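Local structure of aminotransferase class-III (Sphaerobacter thermophilus DSM 20745, 6K8H) at residues A54-A59 with R64-N69; D80-E85 with M332-P337; R139-R144 with M300-P305. The protein belongs to the class-III aminotransferase family, is also called an omega-transaminase, and holds (5-hydroxy-4,6-dimethylpyridin-3-yl)methyl dihydrogen phosphate in a pocket. All coordinates share one frame; numbering follows the deposited sequence.

Contact 1: residues A54-A59 with R64-N69; sequences AVIVDA and RLDFVN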
loop_
_atom_site.group_PDB
_atom_site.type_symbol
_atom_site.label_atom_id
_atom_site.label_comp_id
_atom_site.label_asym_id
_atom_site.label_seq_id
_atom_site.Cartn_x
_atom_site.Cartn_y
_atom_site.Cartn_z
ATOM N N ALA B 54 -16.116 0.237 21.858
ATOM C CA ALA B 54 -14.924 0.967 22.272
ATOM C C ALA B 54 -13.950 0.128 23.085
ATOM O O ALA B 54 -13.042 0.700 23.694
ATOM C CB ALA B 54 -15.317 2.204 23.088
ATOM N N VAL B 55 -14.127 -1.191 23.144
ATOM C CA VAL B 55 -13.325 -2.050 24.011
ATOM C C VAL B 55 -12.461 -2.974 23.160
ATOM O O VAL B 55 -12.967 -3.641 22.250
ATOM C CB VAL B 55 -14.210 -2.863 24.970
ATOM C CG1 VAL B 55 -13.359 -3.795 25.805
ATOM C CG2 VAL B 55 -15.023 -1.924 25.868
ATOM N N ILE B 56 -11.165 -3.021 23.471
ATOM C CA ILE B 56 -10.229 -3.975 22.883
ATOM C C ILE B 56 -9.859 -5.017 23.940
ATOM O O ILE B 56 -9.581 -4.674 25.097
ATOM C CB ILE B 56 -8.978 -3.263 22.314
ATOM C CG1 ILE B 56 -8.051 -4.257 21.627
ATOM C CG2 ILE B 56 -8.215 -2.481 23.395
ATOM C CD1 ILE B 56 -7.026 -3.585 20.668
ATOM N N VAL B 57 -9.845 -6.289 23.535
ATOM C CA VAL B 57 -9.606 -7.434 24.412
ATOM C C VAL B 57 -8.346 -8.144 23.933
ATOM O O VAL B 57 -8.268 -8.565 22.765
ATOM C CB VAL B 57 -10.805 -8.398 24.412
ATOM C CG1 VAL B 57 -10.578 -9.568 25.377
ATOM C CG2 VAL B 57 -12.089 -7.655 24.751
ATOM N N ASP B 58 -7.379 -8.309 24.842
ATOM C CA ASP B 58 -6.112 -8.898 24.449
ATOM C C ASP B 58 -6.139 -10.413 24.661
ATOM O O ASP B 58 -7.102 -10.982 25.188
ATOM C CB ASP B 58 -4.924 -8.183 25.148
ATOM C CG ASP B 58 -4.682 -8.579 26.616
ATOM O OD1 ASP B 58 -5.273 -9.542 27.161
ATOM O OD2 ASP B 58 -3.848 -7.866 27.241
ATOM N N ALA B 59 -5.081 -11.070 24.175
ATOM C CA ALA B 59 -5.030 -12.527 24.132
ATOM C C ALA B 59 -5.023 -13.135 25.527
ATOM O O ALA B 59 -5.262 -14.339 25.670
ATOM C CB ALA B 59 -3.802 -12.985 23.329
ATOM N N ARG B 64 -9.568 -3.280 27.697
ATOM C CA ARG B 64 -9.243 -1.874 27.877
ATOM C C ARG B 64 -10.124 -1.036 26.959
ATOM O O ARG B 64 -10.514 -1.480 25.878
ATOM C CB ARG B 64 -7.757 -1.592 27.587
ATOM C CG ARG B 64 -6.757 -2.458 28.370
ATOM C CD ARG B 64 -5.314 -2.265 27.859
ATOM N NE ARG B 64 -4.336 -2.981 28.691
ATOM C CZ ARG B 64 -3.923 -4.234 28.483
ATOM N NH1 ARG B 64 -4.392 -4.937 27.456
ATOM N NH2 ARG B 64 -3.020 -4.788 29.296
ATOM N N LEU B 65 -10.433 0.183 27.389
ATOM C CA LEU B 65 -11.067 1.134 26.481
ATOM C C LEU B 65 -10.044 1.589 25.447
ATOM O O LEU B 65 -8.935 2.006 25.801
ATOM C CB LEU B 65 -11.611 2.333 27.255
ATOM C CG LEU B 65 -12.872 2.088 28.087
ATOM C CD1 LEU B 65 -13.183 3.315 28.917
ATOM C CD2 LEU B 65 -14.048 1.736 27.176
ATOM N N ASP B 66 -10.405 1.500 24.165
ATOM C CA ASP B 66 -9.454 1.709 23.070
ATOM C C ASP B 66 -9.488 3.176 22.651
ATOM O O ASP B 66 -10.460 3.627 22.032
ATOM C CB ASP B 66 -9.780 0.800 21.886
ATOM C CG ASP B 66 -8.669 0.764 20.840
ATOM O OD1 ASP B 66 -7.844 1.699 20.796
ATOM O OD2 ASP B 66 -8.614 -0.207 20.046
ATOM N N PHE B 67 -8.444 3.925 23.019
ATOM C CA PHE B 67 -8.246 5.294 22.560
ATOM C C PHE B 67 -7.149 5.399 21.503
ATOM O O PHE B 67 -6.615 6.489 21.274
ATOM C CB PHE B 67 -7.930 6.215 23.732
ATOM C CG PHE B 67 -9.097 6.449 24.637
ATOM C CD1 PHE B 67 -9.444 5.512 25.595
ATOM C CD2 PHE B 67 -9.850 7.604 24.530
ATOM C CE1 PHE B 67 -10.529 5.731 26.453
ATOM C CE2 PHE B 67 -10.933 7.833 25.368
ATOM C CZ PHE B 67 -11.275 6.895 26.325
ATOM N N VAL B 68 -6.790 4.289 20.866
ATOM C CA VAL B 68 -5.847 4.288 19.752
ATOM C C VAL B 68 -6.560 4.017 18.437
ATOM O O VAL B 68 -6.348 4.726 17.455
ATOM C CB VAL B 68 -4.708 3.271 19.978
ATOM C CG1 VAL B 68 -3.668 3.368 18.856
ATOM C CG2 VAL B 68 -4.072 3.469 21.344
ATOM N N ASN B 69 -7.406 2.982 18.405
ATOM C CA ASN B 69 -8.255 2.674 17.254
ATOM C C ASN B 69 -7.442 2.578 15.967
ATOM O O ASN B 69 -7.732 3.236 14.962
ATOM C CB ASN B 69 -9.374 3.701 17.132
ATOM C CG ASN B 69 -10.201 3.781 18.388
ATOM O OD1 ASN B 69 -10.119 4.756 19.148
ATOM N ND2 ASN B 69 -10.995 2.744 18.631
HETATM O O HOH W 1 -6.745 -5.059 26.059
HETATM O O HOH W 2 -2.858 -7.652 29.801
#

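Contact 2: residues D80-E85 with M332-P337; sequences DPDINE and MRKLTP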
loop_
_atom_site.group_PDB
_atom_site.type_symbol
_atom_site.label_atom_id
_atom_site.label_comp_id
_atom_site.label_asym_id
_atom_site.label_seq_id
_atom_site.Cartn_x
_atom_site.Cartn_y
_atom_site.Cartn_z
ATOM N N ASP B 80 -17.939 -2.710 14.073
ATOM C CA ASP B 80 -19.134 -1.912 13.869
ATOM C C ASP B 80 -20.141 -2.716 13.053
ATOM O O ASP B 80 -19.781 -3.247 11.992
ATOM C CB ASP B 80 -18.804 -0.606 13.157
ATOM C CG ASP B 80 -20.051 0.177 12.795
ATOM O OD1 ASP B 80 -20.520 0.967 13.635
ATOM O OD2 ASP B 80 -20.571 -0.015 11.680
ATOM N N PRO B 81 -21.396 -2.832 13.504
ATOM C CA PRO B 81 -22.342 -3.721 12.805
ATOM C C PRO B 81 -22.735 -3.239 11.422
ATOM O O PRO B 81 -22.930 -4.070 10.530
ATOM C CB PRO B 81 -23.563 -3.760 13.743
ATOM C CG PRO B 81 -23.161 -3.077 14.987
ATOM C CD PRO B 81 -22.006 -2.185 14.679
ATOM N N ASP B 82 -22.915 -1.928 11.225
ATOM C CA ASP B 82 -23.337 -1.432 9.913
ATOM C C ASP B 82 -22.268 -1.688 8.860
ATOM O O ASP B 82 -22.570 -2.144 7.744
ATOM C CB ASP B 82 -23.656 0.059 9.992
ATOM C CG ASP B 82 -24.823 0.353 10.923
ATOM O OD1 ASP B 82 -25.668 -0.545 11.104
ATOM O OD2 ASP B 82 -24.894 1.473 11.468
ATOM N N ILE B 83 -21.009 -1.400 9.199
ATOM C CA ILE B 83 -19.908 -1.689 8.284
ATOM C C ILE B 83 -19.838 -3.186 7.993
ATOM O O ILE B 83 -19.710 -3.605 6.836
ATOM C CB ILE B 83 -18.586 -1.157 8.871
ATOM C CG1 ILE B 83 -18.646 0.365 9.021
ATOM C CG2 ILE B 83 -17.404 -1.549 8.007
ATOM C CD1 ILE B 83 -17.466 0.926 9.790
ATOM N N ASN B 84 -19.945 -4.019 9.038
ATOM C CA ASN B 84 -19.884 -5.469 8.844
ATOM C C ASN B 84 -21.006 -5.967 7.938
ATOM O O ASN B 84 -20.772 -6.803 7.058
ATOM C CB ASN B 84 -19.913 -6.194 10.193
ATOM C CG ASN B 84 -18.536 -6.234 10.857
ATOM O OD1 ASN B 84 -17.551 -5.767 10.280
ATOM N ND2 ASN B 84 -18.467 -6.782 12.066
ATOM N N GLU B 85 -22.213 -5.437 8.137
ATOM C CA GLU B 85 -23.372 -5.839 7.300
ATOM C C GLU B 85 -23.121 -5.456 5.836
ATOM O O GLU B 85 -23.384 -6.289 4.967
ATOM C CB GLU B 85 -24.640 -5.170 7.819
ATOM C CG GLU B 85 -25.235 -5.883 9.016
ATOM C CD GLU B 85 -26.416 -5.158 9.636
ATOM O OE1 GLU B 85 -27.159 -4.492 8.883
ATOM O OE2 GLU B 85 -26.573 -5.243 10.866
ATOM N N MET B 332 -18.125 6.564 6.262
ATOM C CA MET B 332 -18.256 7.998 6.059
ATOM C C MET B 332 -19.710 8.436 6.149
ATOM O O MET B 332 -20.000 9.490 6.720
ATOM C CB MET B 332 -17.645 8.394 4.715
ATOM C CG MET B 332 -16.147 8.163 4.621
ATOM S SD MET B 332 -15.204 8.935 5.959
ATOM C CE MET B 332 -15.368 10.667 5.518
ATOM N N ARG B 333 -20.642 7.641 5.605
ATOM C CA ARG B 333 -22.047 8.027 5.685
ATOM C C ARG B 333 -22.522 8.102 7.123
ATOM O O ARG B 333 -23.421 8.892 7.432
ATOM C CB ARG B 333 -22.935 7.056 4.906
ATOM C CG ARG B 333 -23.066 7.417 3.425
ATOM C CD ARG B 333 -23.970 6.430 2.679
ATOM N NE ARG B 333 -24.006 6.768 1.257
ATOM C CZ ARG B 333 -24.531 5.995 0.310
ATOM N NH1 ARG B 333 -25.066 4.822 0.634
ATOM N NH2 ARG B 333 -24.512 6.395 -0.962
ATOM N N LYS B 334 -21.956 7.272 8.008
ATOM C CA LYS B 334 -22.292 7.344 9.426
ATOM C C LYS B 334 -21.693 8.554 10.135
ATOM O O LYS B 334 -22.161 8.898 11.230
ATOM C CB LYS B 334 -21.852 6.059 10.130
ATOM C CG LYS B 334 -22.668 4.846 9.709
ATOM C CD LYS B 334 -22.033 3.519 10.144
ATOM C CE LYS B 334 -21.792 3.457 11.629
ATOM N NZ LYS B 334 -22.970 2.935 12.380
ATOM N N LEU B 335 -20.657 9.183 9.565
ATOM C CA LEU B 335 -20.038 10.393 10.124
ATOM C C LEU B 335 -20.756 11.616 9.562
ATOM O O LEU B 335 -20.329 12.232 8.584
ATOM C CB LEU B 335 -18.554 10.455 9.793
ATOM C CG LEU B 335 -17.511 9.668 10.559
ATOM C CD1 LEU B 335 -16.149 9.973 9.928
ATOM C CD2 LEU B 335 -17.527 10.011 12.040
ATOM N N THR B 336 -21.884 11.942 10.179
ATOM C CA THR B 336 -22.724 13.081 9.823
ATOM C C THR B 336 -22.284 14.329 10.570
ATOM O O THR B 336 -21.527 14.248 11.540
ATOM C CB THR B 336 -24.164 12.755 10.180
ATOM O OG1 THR B 336 -24.231 12.532 11.596
ATOM C CG2 THR B 336 -24.608 11.496 9.465
ATOM N N PRO B 337 -22.780 15.514 10.173
ATOM C CA PRO B 337 -22.505 16.724 10.973
ATOM C C PRO B 337 -22.863 16.573 12.449
ATOM O O PRO B 337 -22.099 17.027 13.322
ATOM C CB PRO B 337 -23.358 17.798 10.277
ATOM C CG PRO B 337 -23.388 17.356 8.827
ATOM C CD PRO B 337 -23.447 15.839 8.893
#

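Contact 3: residues R139-R144 with M300-P305; sequences RAYTGR and MSVFDP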
loop_
_atom_site.group_PDB
_atom_site.type_symbol
_atom_site.label_atom_id
_atom_site.label_comp_id
_atom_site.label_asym_id
_atom_site.label_seq_id
_atom_site.Cartn_x
_atom_site.Cartn_y
_atom_site.Cartn_z
ATOM N N ARG B 139 5.293 16.006 -9.321
ATOM C CA ARG B 139 6.427 15.964 -10.242
ATOM C C ARG B 139 5.954 15.957 -11.694
ATOM O O ARG B 139 6.520 16.660 -12.539
ATOM C CB ARG B 139 7.310 14.748 -9.964
ATOM C CG ARG B 139 8.108 14.805 -8.653
ATOM C CD ARG B 139 9.421 14.032 -8.763
ATOM N NE ARG B 139 9.955 13.615 -7.458
ATOM C CZ ARG B 139 9.762 12.413 -6.919
ATOM N NH1 ARG B 139 9.040 11.504 -7.558
ATOM N NH2 ARG B 139 10.285 12.117 -5.736
ATOM N N ALA B 140 4.931 15.155 -12.011
ATOM C CA ALA B 140 4.465 15.077 -13.397
ATOM C C ALA B 140 3.813 16.372 -13.841
ATOM O O ALA B 140 3.879 16.733 -15.021
ATOM C CB ALA B 140 3.470 13.924 -13.571
ATOM N N TYR B 141 3.132 17.048 -12.921
ATOM C CA TYR B 141 2.412 18.260 -13.261
ATOM C C TYR B 141 3.381 19.414 -13.476
ATOM O O TYR B 141 3.296 20.133 -14.476
ATOM C CB TYR B 141 1.414 18.596 -12.150
ATOM C CG TYR B 141 0.609 19.818 -12.468
ATOM C CD1 TYR B 141 -0.422 19.773 -13.394
ATOM C CD2 TYR B 141 0.912 21.030 -11.878
ATOM C CE1 TYR B 141 -1.151 20.917 -13.718
ATOM C CE2 TYR B 141 0.201 22.167 -12.182
ATOM C CZ TYR B 141 -0.827 22.111 -13.101
ATOM O OH TYR B 141 -1.523 23.264 -13.383
ATOM N N THR B 142 4.333 19.581 -12.559
ATOM C CA THR B 142 5.263 20.698 -12.616
ATOM C C THR B 142 6.525 20.377 -13.397
ATOM O O THR B 142 7.193 21.302 -13.862
ATOM C CB THR B 142 5.674 21.131 -11.206
ATOM O OG1 THR B 142 6.521 20.125 -10.637
ATOM C CG2 THR B 142 4.442 21.357 -10.313
ATOM N N GLY B 143 6.880 19.098 -13.523
ATOM C CA GLY B 143 8.116 18.686 -14.159
ATOM C C GLY B 143 9.347 18.769 -13.288
ATOM O O GLY B 143 10.441 18.421 -13.757
ATOM N N ARG B 144 9.205 19.253 -11.973
ATOM C CA ARG B 144 10.331 19.549 -11.101
ATOM C C ARG B 144 10.656 18.349 -10.210
ATOM O O ARG B 144 9.776 17.548 -9.886
ATOM C CB ARG B 144 10.023 20.783 -10.242
ATOM C CG ARG B 144 9.607 22.029 -11.071
ATOM C CD ARG B 144 9.201 23.194 -10.166
ATOM N NE ARG B 144 8.611 24.323 -10.897
ATOM C CZ ARG B 144 7.967 25.331 -10.309
ATOM N NH1 ARG B 144 7.839 25.345 -8.984
ATOM N NH2 ARG B 144 7.455 26.329 -11.031
ATOM N N MET B 300 -4.882 16.747 -10.936
ATOM C CA MET B 300 -5.177 15.328 -11.060
ATOM C C MET B 300 -5.193 14.858 -12.511
ATOM O O MET B 300 -5.128 13.649 -12.745
ATOM C CB MET B 300 -6.510 15.010 -10.376
ATOM C CG MET B 300 -6.491 15.215 -8.860
ATOM S SD MET B 300 -5.522 13.945 -8.042
ATOM C CE MET B 300 -6.566 12.529 -8.403
ATOM N N SER B 301 -5.239 15.777 -13.486
ATOM C CA SER B 301 -5.243 15.373 -14.892
ATOM C C SER B 301 -3.980 14.622 -15.311
ATOM O O SER B 301 -3.994 13.960 -16.354
ATOM C CB SER B 301 -5.436 16.594 -15.791
ATOM O OG SER B 301 -4.319 17.449 -15.683
ATOM N N VAL B 302 -2.895 14.690 -14.533
ATOM C CA VAL B 302 -1.707 13.894 -14.853
ATOM C C VAL B 302 -2.019 12.401 -14.847
ATOM O O VAL B 302 -1.276 11.609 -15.436
ATOM C CB VAL B 302 -0.541 14.212 -13.884
ATOM C CG1 VAL B 302 -0.226 15.698 -13.916
ATOM C CG2 VAL B 302 -0.863 13.758 -12.455
ATOM N N PHE B 303 -3.107 11.995 -14.184
ATOM C CA PHE B 303 -3.516 10.598 -14.112
ATOM C C PHE B 303 -4.502 10.182 -15.203
ATOM O O PHE B 303 -4.759 8.982 -15.364
ATOM C CB PHE B 303 -4.177 10.323 -12.765
ATOM C CG PHE B 303 -3.261 10.453 -11.592
ATOM C CD1 PHE B 303 -2.180 9.597 -11.433
ATOM C CD2 PHE B 303 -3.504 11.409 -10.619
ATOM C CE1 PHE B 303 -1.352 9.711 -10.331
ATOM C CE2 PHE B 303 -2.680 11.522 -9.512
ATOM C CZ PHE B 303 -1.602 10.670 -9.374
ATOM N N ASP B 304 -5.083 11.130 -15.914
ATOM C CA ASP B 304 -6.167 10.854 -16.853
ATOM C C ASP B 304 -5.663 10.005 -18.015
ATOM O O ASP B 304 -4.791 10.460 -18.767
ATOM C CB ASP B 304 -6.722 12.198 -17.349
ATOM C CG ASP B 304 -7.953 12.059 -18.233
ATOM O OD1 ASP B 304 -8.230 10.959 -18.736
ATOM O OD2 ASP B 304 -8.640 13.083 -18.441
ATOM N N PRO B 305 -6.181 8.790 -18.214
ATOM C CA PRO B 305 -5.713 7.957 -19.327
ATOM C C PRO B 305 -6.513 8.128 -20.607
ATOM O O PRO B 305 -6.218 7.446 -21.590
ATOM C CB PRO B 305 -5.898 6.540 -18.767
ATOM C CG PRO B 305 -7.203 6.671 -17.960
ATOM C CD PRO B 305 -7.185 8.085 -17.388
#

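Contact 1: residues A54-A59 with R64-N69
I56 and R64 face each other as a hydrogen-bonded antiparallel pair in which both backbone bonds are formed: I56 N donates to R64 O at 2.9 Å, and R64 N returns a bond to I56 O at 3.0 Å. The next bond, D66 N to A54 O at 2.8 Å, is nearly straight (172°). On the buried face beside them, the CG2 branch of I56 lies over D66 CB at 3.9 Å, while its CD1 rests near the OD2 branch of D66, whose polar partner is H78. I56 also packs on F412 and on F97 of the second subunit, so a bulky branched aliphatic chain suits the spot. These strands, 55-58 and 63-66, form a beta hairpin and are the two inner strands of a four-stranded mixed sheet. D66 OD1 accepts from V68 N, an Asx turn, and also from N69 N, a wider Asx motif, as the chain turns after D66. The opposite face is looser: at the non-hydrogen-bonded pair V55 and L65, both partly exposed, CG2 of the valine and CD2 of the leucine meet at 4.0 Å. Toward the hairpin's turn lies a buried ion pair with two bridging waters. The extended R64 chain brings NH1 to D58 OD2 at 3.0 Å, the oxygen lying in the guanidinium plane although NH1 sits above the carboxylate plane. One water joins NH1 to I56 O and a second spans NH2 and D58 OD2, while M407 O and N10 OD1 take NE and NH2, fixing the rotation of the guanidinium.

Contact 2: residues D80-E85 with M332-P337
K334 NZ reaches across to two aspartates at the start of the facing helix, D80 at its N-cap and D82 in its first turn, and these three charged side chains make up nearly the whole contact. The strong arm goes to D82: its OD2 accepts from NZ at 2.6 Å, met on the anti side and 28° out of the carboxylate plane. The other arm is weak, for D80 OD1 stands 3.4 Å from NZ and the same distance from CE, so that this carboxylate leans on the last methylene as much as on the ammonium. Lysine suits the place because its long chain can bend: turns at chi3 (56°) and chi4 (88°) fold the end of the chain so that NZ reaches both acids.

Behind this first shell stands the start of helix 81-91. D80 divides its work, OD1 turning to the lysine while OD2 accepts the I83 N-H at 2.9 Å, almost straight at 173°. Aspartate is apt here, short enough to cap, and P81 suits the first turn, where its missing N-H costs no helix bond. I83 packs on A327, T330 and A331 of helix 322-334, joining the two helices, while K334 sits at the C-terminal end of that helix, with its chain beside H76.

Lying at a helix N-terminus, the two aspartates may have their negative charge stabilised by the helix dipole; with two carboxylates sharing it, the lysine probably remains protonated, in a partly exposed network dominated by its bond to D82.

Contact 3: residues R139-R144 with M300-P305
With chi1 at -57°, V302 swings CG1 beside its own backbone N and toward Y141, while Y141 has its CG anti to the backbone N (chi1 -178°), so that the two side chains cross at about a right angle. CG1 therefore fits against the base of the tyrosine, 3.7 Å from Y141 CA and 3.8 Å from Y141 CB, and meets the ring at its edge, near CD1. One residue earlier, A140 CB touches V302 CB at 4.0 Å; so small a side chain lets the valine come close to the helix. The valine's other branch, CG2, lies over a face of the F303 ring, offset toward the rim. No hydrogen bond crosses the contact: V302 is a compact, buried side chain set against the helix.

Helix 127-142 belongs to the large domain of fold-type-I PLP enzymes, linking strands 120-124 and 146-150 of the seven-stranded sheet; its first turns bring G127 and T128 to the ligand pocket, and the contact lies at its far end. There G143, with a positive phi of 81°, ends the helix while its N still bonds R139 O, and T142 OG1 accepts R144 N in an ST turn. V302 is presented by a 3-10 turn in which F303 N bonds M300 O at 3.0 Å. Y141 OH bonds E298 OE2, a phenol being long enough to get there. Separately, buried R139 makes a salt bridge to D159 of the second subunit.

How the contacts relate
Contact 1 closes before the others open, and contact 3 is nested inside the long loop closed by contact 2. Contacts 1 and 2 are neighbours, with centres 19 Å apart and nearest atoms about 9 Å apart. The centre of contact 3 lies about 42 Å from that of contact 1, on the opposite side of the chain's centre, and about 34 Å from the centre of contact 2. They use different elements: the four-stranded sheet, the pairing of helices 81-91 and 322-334, and the end of helix 127-142 beside the seven-stranded sheet. Residues of all three sets of segments meet the second subunit, in contact 2 through N84 alone, so the dimer interface reaches widely separated parts of the chain.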